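Long-range contact in catalase (Bacillus pumilus, PDB 4QOO), which catalyses the breakdown of hydrogen peroxide to water and oxygen, as a haem-containing catalase: residues S96-P101 / L108-G113. Sequence-based numbering, arbitrary orientation.
Sequences STVIHP and LRDPRG. With RCO (resorcinol), chain G.
Asp110 gathers the backbone of Val98 and Ile99 onto one carboxylate oxygen. OD2 of Asp110 accepts from Ile99 N at 2.9 Å on its syn side, the straighter bond of the two (164° at the hydrogen), and from Val98 N, which comes in steeply from above the same face of the carboxylate. A water continues the grip: it donates to OD2 and accepts from His100 N, so two amides are tied to Asp110 directly and the third through the water. The other oxygen, OD1, takes the hydroxyl of the bound resorcinol, O1, at 2.6 Å. Val98 CG1 stands anti to the backbone N (chi1 177°), which sets CG2 beside that N and against Pro111, 3.2 Å from Pro111 O, a buried carbonyl oxygen with no hydrogen-bond partner, and 3.9 Å from Pro111 CD. Leu108 CD1 meets the His100 ring obliquely, 3.5 Å from His100 CD2.

Behind Asp110, the Arg112 chain bends at chi2 (56°) and folds its guanidinium back along its own segment. NH1 and NH2 converge end-on on Leu108 O, NH1 also reaches Asp110 O at 2.8 Å, NH2 also bonds Glu106 O, and Thr97 CG2 lies over one face, offset toward the rim. A leucine in place of Arg112 would probably leave the carbonyls of Leu108, Asp110 and Glu106 without these donors and the segment 108-113 that presents the Asp110 carboxylate less firmly held.

Ser96 and Gly113 form an antiparallel hydrogen-bonded pair, with Gly113 N to Ser96 O at 2.8 Å, closing the connection between neighbouring strands 88-96 and 113-120 of the catalase beta-barrel. Gly113 touches the haem, and Ser96 OG bonds to His57 ND1. Farther along, Pro111 packs on helix 175-181, Leu108 reaches helix 229-236, and Phe240 of a second subunit meets His100 edge-to-face, placing the His100/Leu108 end at a subunit interface.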
ATOM      1  N   SER A  96      14.385 -17.996 -13.458  1.00 20.31           N
ATOM      2  CA  SER A  96      12.999 -17.686 -13.779  1.00 19.38           C
ATOM      3  C   SER A  96      12.660 -17.921 -15.275  1.00 20.30           C
ATOM      4  O   SER A  96      13.554 -17.890 -16.130  1.00 18.77           O
ATOM      5  CB  SER A  96      12.711 -16.254 -13.359  1.00 20.28           C
ATOM      6  OG  SER A  96      13.636 -15.313 -13.961  1.00 18.61           O
ATOM      7  N   THR A  97      11.374 -17.998 -15.557  1.00 19.67           N
ATOM      8  CA  THR A  97      10.854 -17.651 -16.843  1.00 20.51           C
ATOM      9  C   THR A  97      10.572 -16.164 -16.926  1.00 20.08           C
ATOM     10  O   THR A  97      11.022 -15.412 -16.051  1.00 21.31           O
ATOM     11  CB  THR A  97       9.628 -18.530 -17.176  1.00 21.68           C
ATOM     12  OG1 THR A  97       8.552 -18.228 -16.309  1.00 20.13           O
ATOM     13  CG2 THR A  97       9.973 -20.014 -17.070  1.00 22.69           C
ATOM     14  N   VAL A  98       9.865 -15.717 -17.968  1.00 20.37           N
ATOM     15  CA  VAL A  98       9.676 -14.266 -18.187  1.00 19.47           C
ATOM     16  C   VAL A  98       8.225 -13.789 -18.176  1.00 18.53           C
ATOM     17  O   VAL A  98       7.881 -12.902 -17.385  1.00 19.33           O
ATOM     18  CB  VAL A  98      10.335 -13.787 -19.477  1.00 20.60           C
ATOM     19  CG1 VAL A  98      10.044 -12.291 -19.685  1.00 21.13           C
ATOM     20  CG2 VAL A  98      11.823 -14.054 -19.440  1.00 21.75           C
ATOM     21  N   ILE A  99       7.362 -14.313 -19.047  1.00 18.86           N
ATOM     22  CA  ILE A  99       6.145 -13.622 -19.415  1.00 18.16           C
ATOM     23  C   ILE A  99       4.931 -14.047 -18.508  1.00 19.32           C
ATOM     24  O   ILE A  99       4.161 -13.180 -18.079  1.00 18.91           O
ATOM     25  CB  ILE A  99       5.787 -13.851 -20.866  1.00 19.38           C
ATOM     26  CG1 ILE A  99       6.815 -13.062 -21.743  1.00 20.20           C
ATOM     27  CG2 ILE A  99       4.412 -13.419 -21.168  1.00 19.20           C
ATOM     28  CD1 ILE A  99       6.830 -11.530 -21.606  1.00 20.70           C
ATOM     29  N   HIS A 100       4.744 -15.334 -18.300  1.00 19.47           N
ATOM     30  CA  HIS A 100       3.538 -15.768 -17.591  1.00 21.14           C
ATOM     31  C   HIS A 100       3.621 -15.610 -16.087  1.00 22.17           C
ATOM     32  O   HIS A 100       4.715 -15.432 -15.504  1.00 20.62           O
ATOM     33  CB  HIS A 100       3.146 -17.165 -18.039  1.00 22.37           C
ATOM     34  CG  HIS A 100       2.735 -17.209 -19.480  1.00 24.47           C
ATOM     35  ND1 HIS A 100       1.422 -17.088 -19.905  1.00 26.93           N
ATOM     36  CD2 HIS A 100       3.488 -17.295 -20.599  1.00 24.45           C
ATOM     37  CE1 HIS A 100       1.384 -17.161 -21.230  1.00 25.08           C
ATOM     38  NE2 HIS A 100       2.634 -17.239 -21.674  1.00 27.82           N
ATOM     39  N   PRO A 101       2.446 -15.703 -15.400  1.00 22.84           N
ATOM     40  CA  PRO A 101       2.464 -15.353 -13.963  1.00 21.41           C
ATOM     41  C   PRO A 101       3.102 -16.416 -13.095  1.00 21.69           C
ATOM     42  O   PRO A 101       3.569 -17.466 -13.604  1.00 21.22           O
ATOM     43  CB  PRO A 101       0.993 -15.156 -13.649  1.00 22.16           C
ATOM     44  CG  PRO A 101       0.345 -14.774 -14.951  1.00 22.49           C
ATOM     45  CD  PRO A 101       1.063 -15.666 -15.932  1.00 24.05           C
ATOM     46  N   LEU A 108       7.338 -23.677 -20.892  1.00 23.29           N
ATOM     47  CA  LEU A 108       7.021 -22.720 -21.968  1.00 24.29           C
ATOM     48  C   LEU A 108       8.291 -22.137 -22.611  1.00 23.27           C
ATOM     49  O   LEU A 108       9.318 -21.975 -21.923  1.00 25.72           O
ATOM     50  CB  LEU A 108       6.182 -21.582 -21.423  1.00 22.82           C
ATOM     51  CG  LEU A 108       4.924 -21.993 -20.598  1.00 24.35           C
ATOM     52  CD1 LEU A 108       4.168 -20.718 -20.259  1.00 23.74           C
ATOM     53  CD2 LEU A 108       4.039 -22.950 -21.387  1.00 26.51           C
ATOM     54  N   ARG A 109       8.220 -21.740 -23.895  1.00 24.59           N
ATOM     55  CA  ARG A 109       9.280 -20.965 -24.548  1.00 25.44           C
ATOM     56  C   ARG A 109       9.406 -19.559 -23.943  1.00 26.37           C
ATOM     57  O   ARG A 109       8.415 -18.912 -23.590  1.00 26.42           O
ATOM     58  CB  ARG A 109       9.001 -20.867 -26.073  1.00 25.60           C
ATOM     59  CG  ARG A 109      10.021 -20.069 -26.883  1.00 26.48           C
ATOM     60  CD  ARG A 109       9.887 -20.216 -28.410  1.00 29.37           C
ATOM     61  NE  ARG A 109       9.602 -21.586 -28.867  1.00 30.54           N
ATOM     62  CZ  ARG A 109      10.487 -22.576 -28.971  1.00 33.04           C
ATOM     63  NH1 ARG A 109      11.793 -22.395 -28.761  1.00 34.55           N
ATOM     64  NH2 ARG A 109      10.070 -23.757 -29.329  1.00 34.04           N
ATOM     65  N   ASP A 110      10.629 -19.143 -23.718  1.00 24.80           N
ATOM     66  CA  ASP A 110      10.919 -17.849 -23.045  1.00 25.84           C
ATOM     67  C   ASP A 110      12.424 -17.804 -22.839  1.00 22.63           C
ATOM     68  O   ASP A 110      13.043 -18.845 -22.543  1.00 24.32           O
ATOM     69  CB  ASP A 110      10.257 -17.763 -21.628  1.00 23.16           C
ATOM     70  CG  ASP A 110       9.096 -16.728 -21.502  1.00 25.54           C
ATOM     71  OD1 ASP A 110       8.755 -15.948 -22.467  1.00 27.08           O
ATOM     72  OD2 ASP A 110       8.448 -16.721 -20.348  1.00 24.92           O
ATOM     73  N   PRO A 111      12.985 -16.600 -22.784  1.00 22.33           N
ATOM     74  CA  PRO A 111      14.271 -16.504 -22.089  1.00 22.49           C
ATOM     75  C   PRO A 111      14.159 -16.955 -20.649  1.00 24.01           C
ATOM     76  O   PRO A 111      13.058 -16.941 -20.099  1.00 22.48           O
ATOM     77  CB  PRO A 111      14.577 -15.011 -22.125  1.00 21.92           C
ATOM     78  CG  PRO A 111      13.670 -14.464 -23.146  1.00 23.07           C
ATOM     79  CD  PRO A 111      12.456 -15.271 -23.112  1.00 22.33           C
ATOM     80  N   ARG A 112      15.270 -17.362 -20.055  1.00 24.95           N
ATOM     81  CA  ARG A 112      15.283 -17.656 -18.640  1.00 24.54           C
ATOM     82  C   ARG A 112      16.155 -16.612 -17.910  1.00 22.52           C
ATOM     83  O   ARG A 112      17.248 -16.298 -18.349  1.00 24.13           O
ATOM     84  CB  ARG A 112      15.870 -19.061 -18.432  1.00 24.43           C
ATOM     85  CG  ARG A 112      14.837 -20.145 -18.194  1.00 24.67           C
ATOM     86  CD  ARG A 112      13.822 -20.227 -19.312  1.00 23.02           C
ATOM     87  NE  ARG A 112      12.896 -21.341 -19.145  1.00 22.60           N
ATOM     88  CZ  ARG A 112      11.951 -21.654 -20.035  1.00 23.96           C
ATOM     89  NH1 ARG A 112      11.775 -20.904 -21.128  1.00 24.05           N
ATOM     90  NH2 ARG A 112      11.148 -22.678 -19.830  1.00 23.23           N
ATOM     91  N   GLY A 113      15.616 -16.083 -16.825  1.00 20.45           N
ATOM     92  CA  GLY A 113      16.402 -15.230 -15.912  1.00 20.52           C
ATOM     93  C   GLY A 113      17.469 -15.985 -15.178  1.00 20.47           C
ATOM     94  O   GLY A 113      17.285 -17.167 -14.786  1.00 21.33           O
TER
HETATM   95  C1  RCO G 503       8.803 -15.244 -25.627  1.00 33.22           C
HETATM   96  C2  RCO G 503       7.925 -16.308 -25.532  1.00 33.41           C
HETATM   97  C3  RCO G 503       7.309 -16.821 -26.717  1.00 35.28           C
HETATM   98  C4  RCO G 503       7.542 -16.243 -27.956  1.00 32.55           C
HETATM   99  C5  RCO G 503       8.388 -15.193 -28.017  1.00 32.89           C
HETATM  100  C6  RCO G 503       9.015 -14.703 -26.876  1.00 33.31           C
HETATM  101  O1  RCO G 503       9.518 -14.705 -24.595  1.00 33.63           O
HETATM  102  O3  RCO G 503       6.438 -17.854 -26.668  1.00 37.19           O
HETATM  103  O   HOH W   1       6.224 -17.669 -19.196  1.00 20.13           O